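Local coordinates for polyphenol oxidase, chloroplastic (Malus domestica, PDB 6ELV), which catalyses the oxidation of mono- and o-diphenols to o-diquinones, and is represented here by its separately expressed C-terminal domain, at residues K30-K33 against Q34-R37; Y67-D70 against V71-P75; I115-E118 against D119-S122. All coordinates share one frame; numbering follows the deposited sequence.

Overall arrangement
Followed from the N terminus, the three contacts come in series, each closing a short turn without crossing another. Interaction 1 turns the chain from strand 25-30 into the short helix 34-37. Interaction 2 lies where strand 62-70 ends and the loop toward strand 82-89 begins; interaction 3 joins the end of helix 109-115 to strand 122-131. The last two share a calcium ion and two of its waters, which tie together turns far apart in sequence, their centres about 10 Å apart. Interaction 1 touches interaction 3 through Arg31 but remains about 8 Å, nearest atoms, from interaction 2. Local turns thus become one assembled end of the domain.

Interaction 1. Residues K30-K33 against Q34-R37; sequences KRPK and QKKR
The backbone N of Lys35 donates to Pro32 O at 2.9 Å, and one residue further on Lys36 N repeats the step to Lys33 O at 3.0 Å. Each bond reaches back three residues, the span of a 3-10 turn, and together they start the short, weakly bonded helix 34-37 just after strand 25-30.

Side chains add a second layer. A bend at chi2 (-66°) carries the Lys35 chain past the pyrrolidine of Pro32, the two pointing the same way with Lys35 CG 4.2 Å from Pro32 CD. The same CG lies over one face of the Arg31 guanidinium, displaced toward its rim, and further along the chain Lys35 CE comes to 3.6 Å from Arg31 NH2. Gln34 crosses Lys33 at an angle, its OE1 3.6 Å from Lys33 CG and 3.8 Å from Pro32 CB.

Two like charges are close here, Arg31 NH2 and Lys35 NZ being 4.1 Å apart. Each has other company. Arg31 makes a salt bridge through NE to Glu47 and donates through NH1 to Glu118 O and Asp120 O, while Lys35 NZ is held by the carbonyls of Lys39 and Ala41. The cost of bringing two cations together is therefore probably offset by these surrounding acceptors, and what the pair itself contributes is contact between aliphatic methylenes and a flat guanidinium.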
loop_
_atom_site.group_PDB
_atom_site.type_symbol
_atom_site.label_atom_id
_atom_site.label_comp_id
_atom_site.label_asym_id
_atom_site.label_seq_id
_atom_site.Cartn_x
_atom_site.Cartn_y
_atom_site.Cartn_z
ATOM N N LYS A 30 -5.821 -6.354 -6.092
ATOM C CA LYS A 30 -7.013 -7.174 -5.930
ATOM C C LYS A 30 -7.321 -7.395 -4.458
ATOM O O LYS A 30 -6.416 -7.556 -3.627
ATOM C CB LYS A 30 -6.806 -8.522 -6.609
ATOM C CG LYS A 30 -6.673 -8.419 -8.106
ATOM C CD LYS A 30 -6.443 -9.782 -8.714
ATOM C CE LYS A 30 -6.248 -9.678 -10.217
ATOM N NZ LYS A 30 -5.749 -10.953 -10.799
ATOM N N ARG A 31 -8.610 -7.394 -4.136
ATOM C CA ARG A 31 -9.064 -7.798 -2.821
ATOM C C ARG A 31 -8.952 -9.313 -2.701
ATOM O O ARG A 31 -8.713 -10.004 -3.695
ATOM C CB ARG A 31 -10.474 -7.270 -2.584
ATOM C CG ARG A 31 -10.493 -5.760 -2.468
ATOM C CD ARG A 31 -11.896 -5.265 -2.281
ATOM N NE ARG A 31 -12.386 -5.572 -0.946
ATOM C CZ ARG A 31 -13.660 -5.495 -0.590
ATOM N NH1 ARG A 31 -14.591 -5.174 -1.489
ATOM N NH2 ARG A 31 -14.005 -5.759 0.660
ATOM N N PRO A 32 -9.081 -9.862 -1.489
ATOM C CA PRO A 32 -8.912 -11.307 -1.316
ATOM C C PRO A 32 -9.936 -12.089 -2.127
ATOM O O PRO A 32 -11.069 -11.651 -2.344
ATOM C CB PRO A 32 -9.113 -11.511 0.192
ATOM C CG PRO A 32 -8.760 -10.183 0.793
ATOM C CD PRO A 32 -9.295 -9.193 -0.192
ATOM N N LYS A 33 -9.518 -13.277 -2.562
ATOM C CA LYS A 33 -10.311 -14.071 -3.499
ATOM C C LYS A 33 -11.716 -14.376 -2.981
ATOM O O LYS A 33 -12.665 -14.447 -3.772
ATOM C CB LYS A 33 -9.567 -15.368 -3.815
ATOM C CG LYS A 33 -9.189 -16.167 -2.579
ATOM C CD LYS A 33 -8.281 -17.344 -2.916
ATOM C CE LYS A 33 -7.889 -18.126 -1.665
ATOM N NZ LYS A 33 -6.814 -19.129 -1.931
ATOM N N GLN A 34 -11.874 -14.556 -1.665
ATOM C CA GLN A 34 -13.187 -14.872 -1.107
ATOM C C GLN A 34 -14.182 -13.744 -1.331
ATOM O O GLN A 34 -15.392 -13.988 -1.377
ATOM C CB GLN A 34 -13.079 -15.166 0.390
ATOM C CG GLN A 34 -12.328 -16.437 0.742
ATOM C CD GLN A 34 -10.847 -16.200 0.959
ATOM O OE1 GLN A 34 -10.318 -15.124 0.659
ATOM N NE2 GLN A 34 -10.170 -17.206 1.488
ATOM N N LYS A 35 -13.694 -12.514 -1.487
ATOM C CA LYS A 35 -14.581 -11.389 -1.738
ATOM C C LYS A 35 -15.181 -11.409 -3.138
ATOM O O LYS A 35 -16.184 -10.731 -3.364
ATOM C CB LYS A 35 -13.842 -10.067 -1.529
ATOM C CG LYS A 35 -13.450 -9.768 -0.098
ATOM C CD LYS A 35 -14.662 -9.553 0.786
ATOM C CE LYS A 35 -14.244 -9.011 2.138
ATOM N NZ LYS A 35 -15.402 -8.756 3.025
ATOM N N LYS A 36 -14.576 -12.130 -4.092
ATOM C CA LYS A 36 -15.121 -12.141 -5.447
ATOM C C LYS A 36 -16.488 -12.790 -5.476
ATOM O O LYS A 36 -17.377 -12.356 -6.219
ATOM C CB LYS A 36 -14.187 -12.886 -6.396
ATOM C CG LYS A 36 -12.935 -12.119 -6.752
ATOM C CD LYS A 36 -12.247 -12.718 -7.963
ATOM C CE LYS A 36 -11.720 -14.103 -7.653
ATOM N NZ LYS A 36 -10.841 -14.605 -8.745
ATOM N N ARG A 37 -16.661 -13.832 -4.667
ATOM C CA ARG A 37 -17.890 -14.603 -4.642
ATOM C C ARG A 37 -18.951 -13.896 -3.808
ATOM O O ARG A 37 -20.118 -13.820 -4.211
ATOM C CB ARG A 37 -17.551 -15.999 -4.097
ATOM C CG ARG A 37 -18.671 -16.987 -4.119
ATOM C CD ARG A 37 -18.690 -17.650 -5.473
ATOM N NE ARG A 37 -19.860 -18.486 -5.580
ATOM C CZ ARG A 37 -21.049 -18.012 -5.932
ATOM N NH1 ARG A 37 -21.170 -16.710 -6.189
ATOM N NH2 ARG A 37 -22.090 -18.831 -6.012
#

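Interaction 2. Residues Y67-D70 against V71-P75; sequences YVND and VDDLP. With CA (calcium ion), chain B.
With chi1 at -173°, the carboxylate of Asp70 is thrown forward beside its own carbonyl carbon, over the turn that follows; chi1 of -55° at Asp72 turns a second carboxylate toward the same calcium ion. The motif is a type I beta turn from Asp70 to Asp73, overlapped by an Asx turn that starts at the same aspartate, where strand 62-70 gives way to a loop.

Asp73 N closes the beta turn on Asp70 O at 3.0 Å. In the Asx turn Asp72 N donates to Asp70 OD1 at 2.8 Å, on the anti lone pair of OD1, turned away from OD2. OD1 also binds the metal, so turn and metal together probably fix the rotation of a carboxylate that grips calcium with both oxygens, each at 2.5 Å. Asp72 adds OD2 at 2.4 Å; Asp120 and two waters complete the site.

Asp70 O is itself doubly held. Asn69 ND2 donates to it at 2.8 Å from the face of the carbonyl plane opposite to Asp73 N. The Asn69 amide and the Asp73 carboxylate run alongside each other, pointing opposite ways, with their planes 16° apart. Replacing Asn69 by an alanine removes the amide, which would probably leave Asp70 O without its second donor and the water that joins ND2 to Asp73 O without one of its anchors.

Behind the turn, backbone bonds from Val68 to Glu82 and from Asn69 to Val124 hold the strand in its sheet. A second water bridges strand end and loop, accepting from Asp70 N and donating to Asp73 OD2 at 2.7 Å.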
loop_
_atom_site.group_PDB
_atom_site.type_symbol
_atom_site.label_atom_id
_atom_site.label_comp_id
_atom_site.label_asym_id
_atom_site.label_seq_id
_atom_site.Cartn_x
_atom_site.Cartn_y
_atom_site.Cartn_z
ATOM N N TYR A 67 -2.217 5.794 0.375
ATOM C CA TYR A 67 -3.598 6.197 0.149
ATOM C C TYR A 67 -4.318 5.119 -0.653
ATOM O O TYR A 67 -3.697 4.337 -1.377
ATOM C CB TYR A 67 -3.683 7.534 -0.611
ATOM C CG TYR A 67 -3.137 8.709 0.158
ATOM C CD1 TYR A 67 -1.766 8.893 0.317
ATOM C CD2 TYR A 67 -3.989 9.647 0.720
ATOM C CE1 TYR A 67 -1.274 9.972 1.020
ATOM C CE2 TYR A 67 -3.500 10.728 1.424
ATOM C CZ TYR A 67 -2.141 10.876 1.585
ATOM O OH TYR A 67 -1.645 11.953 2.287
ATOM N N VAL A 68 -5.642 5.104 -0.550
ATOM C CA VAL A 68 -6.470 4.162 -1.298
ATOM C C VAL A 68 -7.601 4.928 -1.968
ATOM O O VAL A 68 -8.153 5.869 -1.389
ATOM C CB VAL A 68 -7.026 3.068 -0.353
ATOM C CG1 VAL A 68 -7.954 2.109 -1.087
ATOM C CG2 VAL A 68 -5.886 2.289 0.272
ATOM N N ASN A 69 -7.979 4.501 -3.174
ATOM C CA ASN A 69 -9.158 5.055 -3.824
ATOM C C ASN A 69 -9.894 3.964 -4.583
ATOM O O ASN A 69 -9.350 2.903 -4.877
ATOM C CB ASN A 69 -8.868 6.279 -4.730
ATOM C CG ASN A 69 -8.081 5.951 -5.995
ATOM O OD1 ASN A 69 -6.853 6.058 -6.016
ATOM N ND2 ASN A 69 -8.780 5.614 -7.073
ATOM N N ASP A 70 -11.147 4.280 -4.913
ATOM C CA ASP A 70 -12.018 3.392 -5.666
ATOM C C ASP A 70 -11.451 3.201 -7.070
ATOM O O ASP A 70 -11.140 4.178 -7.768
ATOM C CB ASP A 70 -13.408 4.037 -5.691
ATOM C CG ASP A 70 -14.479 3.159 -6.301
ATOM O OD1 ASP A 70 -14.295 2.686 -7.446
ATOM O OD2 ASP A 70 -15.543 2.987 -5.657
ATOM N N VAL A 71 -11.323 1.935 -7.480
ATOM C CA VAL A 71 -10.736 1.578 -8.764
ATOM C C VAL A 71 -11.473 2.188 -9.948
ATOM O O VAL A 71 -10.893 2.340 -11.025
ATOM C CB VAL A 71 -10.645 0.041 -8.867
ATOM C CG1 VAL A 71 -12.036 -0.578 -8.986
ATOM C CG2 VAL A 71 -9.732 -0.378 -10.008
ATOM N N ASP A 72 -12.738 2.540 -9.781
ATOM C CA ASP A 72 -13.530 3.089 -10.869
ATOM C C ASP A 72 -13.428 4.607 -10.987
ATOM O O ASP A 72 -14.010 5.189 -11.911
ATOM C CB ASP A 72 -14.981 2.694 -10.655
ATOM C CG ASP A 72 -15.157 1.191 -10.517
ATOM O OD1 ASP A 72 -14.746 0.473 -11.457
ATOM O OD2 ASP A 72 -15.681 0.723 -9.478
ATOM N N ASP A 73 -12.717 5.269 -10.084
ATOM C CA ASP A 73 -12.528 6.707 -10.198
ATOM C C ASP A 73 -11.693 7.021 -11.435
ATOM O O ASP A 73 -10.783 6.277 -11.794
ATOM C CB ASP A 73 -11.713 7.241 -9.023
ATOM C CG ASP A 73 -12.411 7.138 -7.692
ATOM O OD1 ASP A 73 -13.618 6.817 -7.619
ATOM O OD2 ASP A 73 -11.705 7.412 -6.690
ATOM N N LEU A 74 -11.972 8.158 -12.064
ATOM C CA LEU A 74 -11.147 8.615 -13.191
ATOM C C LEU A 74 -9.755 9.063 -12.744
ATOM O O LEU A 74 -9.644 9.986 -11.932
ATOM C CB LEU A 74 -11.846 9.759 -13.911
ATOM C CG LEU A 74 -13.103 9.317 -14.662
ATOM C CD1 LEU A 74 -13.675 10.464 -15.488
ATOM C CD2 LEU A 74 -12.797 8.098 -15.542
ATOM N N PRO A 75 -8.671 8.460 -13.255
ATOM C CA PRO A 75 -7.321 8.957 -12.915
ATOM C C PRO A 75 -7.055 10.349 -13.451
ATOM O O PRO A 75 -6.197 11.060 -12.910
ATOM C CB PRO A 75 -6.387 7.932 -13.588
ATOM C CG PRO A 75 -7.240 6.724 -13.826
ATOM C CD PRO A 75 -8.620 7.255 -14.106
HETATM CA CA CA B . -16.461 1.387 -7.309
HETATM O O HOH W 1 -8.226 5.848 -10.039
HETATM O O HOH W 2 -12.163 6.852 -4.084
HETATM O O HOH W 3 -18.619 0.709 -8.296
HETATM O O HOH W 4 -18.067 1.465 -5.508
#

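Interaction 3. Residues I115-E118 against D119-S122; sequences IEAE and DDDS. With CA (calcium ion), chain B.
A calcium site draws on the type I beta turn from Ala117 to Asp120, which overlaps, at Ala117, the Schellman motif that ends helix 109-115. Glu116, with positive phi, is the C-prime residue of that motif, and the turn that begins at the next residue closes when Asp120 N donates to Ala117 O at 3.0 Å. This bond probably helps place the Asp120 carboxylate, which binds the ion through both oxygens, OD1 at 2.6 Å and OD2 at 2.4 Å. Asp120 OD2 also packs against the methyl of Ala117, 3.6 Å from its CB.

Asp119 works in the second shell. Its CG sits between the backbone N and the carbonyl carbon (chi1 61°), and from there its carboxylate faces the two metal-bound waters. One of them, 2.4 Å from the calcium, donates both to Asp119 OD1 and to Glu116 O, each at 2.8 Å. The other gives a longer bond to Asp119 OD2, at 3.2 Å. Asp119 thus orients coordinating waters without touching the metal, and the carbonyl of Glu116, just past the helix, shares that task. Proximity to the calcium is likely to polarise these waters and strengthen the bonds they donate.

Asp70 and Asp72, from the turn after strand 62-70, supply the other protein ligands, giving seven coordinating atoms in all. Around the loop, Ile115 packs on Val68 and Ala117 on Asp70 of that strand, and a salt bridge from Asp121 to Lys39 reaches the region beyond helix 34-37. The chain then runs on as strand 122-131, lying between strands 25-30 and 62-70 in the mixed sheet.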
loop_
_atom_site.group_PDB
_atom_site.type_symbol
_atom_site.label_atom_id
_atom_site.label_comp_id
_atom_site.label_asym_id
_atom_site.label_seq_id
_atom_site.Cartn_x
_atom_site.Cartn_y
_atom_site.Cartn_z
ATOM N N ILE A 115 -14.939 5.123 1.681
ATOM C CA ILE A 115 -14.825 5.510 0.277
ATOM C C ILE A 115 -15.900 4.881 -0.584
ATOM O O ILE A 115 -15.992 5.207 -1.771
ATOM C CB ILE A 115 -13.420 5.274 -0.307
ATOM C CG1 ILE A 115 -13.109 3.786 -0.452
ATOM C CG2 ILE A 115 -12.385 5.975 0.540
ATOM C CD1 ILE A 115 -11.855 3.510 -1.266
ATOM N N GLU A 116 -16.709 3.992 -0.012
ATOM C CA GLU A 116 -17.827 3.346 -0.702
ATOM C C GLU A 116 -17.363 2.440 -1.841
ATOM O O GLU A 116 -17.923 2.446 -2.938
ATOM C CB GLU A 116 -18.890 4.351 -1.137
ATOM C CG GLU A 116 -19.424 5.166 0.025
ATOM C CD GLU A 116 -20.587 6.045 -0.362
ATOM O OE1 GLU A 116 -20.414 6.906 -1.248
ATOM O OE2 GLU A 116 -21.678 5.874 0.218
ATOM N N ALA A 117 -16.335 1.642 -1.555
ATOM C CA ALA A 117 -15.767 0.672 -2.484
ATOM C C ALA A 117 -15.998 -0.771 -2.043
ATOM O O ALA A 117 -15.357 -1.685 -2.574
ATOM C CB ALA A 117 -14.272 0.939 -2.675
ATOM N N GLU A 118 -16.910 -1.001 -1.087
ATOM C CA GLU A 118 -17.065 -2.332 -0.506
ATOM C C GLU A 118 -17.540 -3.356 -1.519
ATOM O O GLU A 118 -17.357 -4.555 -1.299
ATOM C CB GLU A 118 -18.077 -2.314 0.641
ATOM C CG GLU A 118 -17.610 -1.639 1.910
ATOM C CD GLU A 118 -18.719 -1.564 2.947
ATOM O OE1 GLU A 118 -19.631 -0.727 2.761
ATOM O OE2 GLU A 118 -18.690 -2.328 3.936
ATOM N N ASP A 119 -18.170 -2.904 -2.599
ATOM C CA ASP A 119 -18.715 -3.738 -3.657
ATOM C C ASP A 119 -17.711 -4.039 -4.756
ATOM O O ASP A 119 -18.057 -4.748 -5.705
ATOM C CB ASP A 119 -19.892 -3.000 -4.304
ATOM C CG ASP A 119 -19.466 -1.672 -4.932
ATOM O OD1 ASP A 119 -19.041 -0.766 -4.181
ATOM O OD2 ASP A 119 -19.544 -1.535 -6.175
ATOM N N ASP A 120 -16.505 -3.486 -4.683
ATOM C CA ASP A 120 -15.527 -3.620 -5.755
ATOM C C ASP A 120 -14.614 -4.819 -5.495
ATOM O O ASP A 120 -14.419 -5.250 -4.357
ATOM C CB ASP A 120 -14.661 -2.359 -5.862
ATOM C CG ASP A 120 -15.439 -1.113 -6.300
ATOM O OD1 ASP A 120 -16.531 -1.220 -6.901
ATOM O OD2 ASP A 120 -14.924 -0.008 -6.054
ATOM N N ASP A 121 -14.026 -5.345 -6.572
ATOM C CA ASP A 121 -13.122 -6.488 -6.479
ATOM C C ASP A 121 -11.657 -6.087 -6.339
ATOM O O ASP A 121 -10.820 -6.951 -6.052
ATOM C CB ASP A 121 -13.264 -7.391 -7.705
ATOM C CG ASP A 121 -14.518 -8.235 -7.660
ATOM O OD1 ASP A 121 -14.892 -8.697 -6.563
ATOM O OD2 ASP A 121 -15.137 -8.437 -8.720
ATOM N N SER A 122 -11.331 -4.814 -6.544
ATOM C CA SER A 122 -9.968 -4.323 -6.429
ATOM C C SER A 122 -10.056 -2.873 -6.001
ATOM O O SER A 122 -11.127 -2.270 -6.039
ATOM C CB SER A 122 -9.244 -4.411 -7.767
ATOM O OG SER A 122 -9.926 -3.663 -8.756
HETATM CA CA CA B . -16.461 1.387 -7.309
HETATM O O HOH W 4 -18.067 1.465 -5.508
HETATM O O HOH W 3 -18.619 0.709 -8.296
#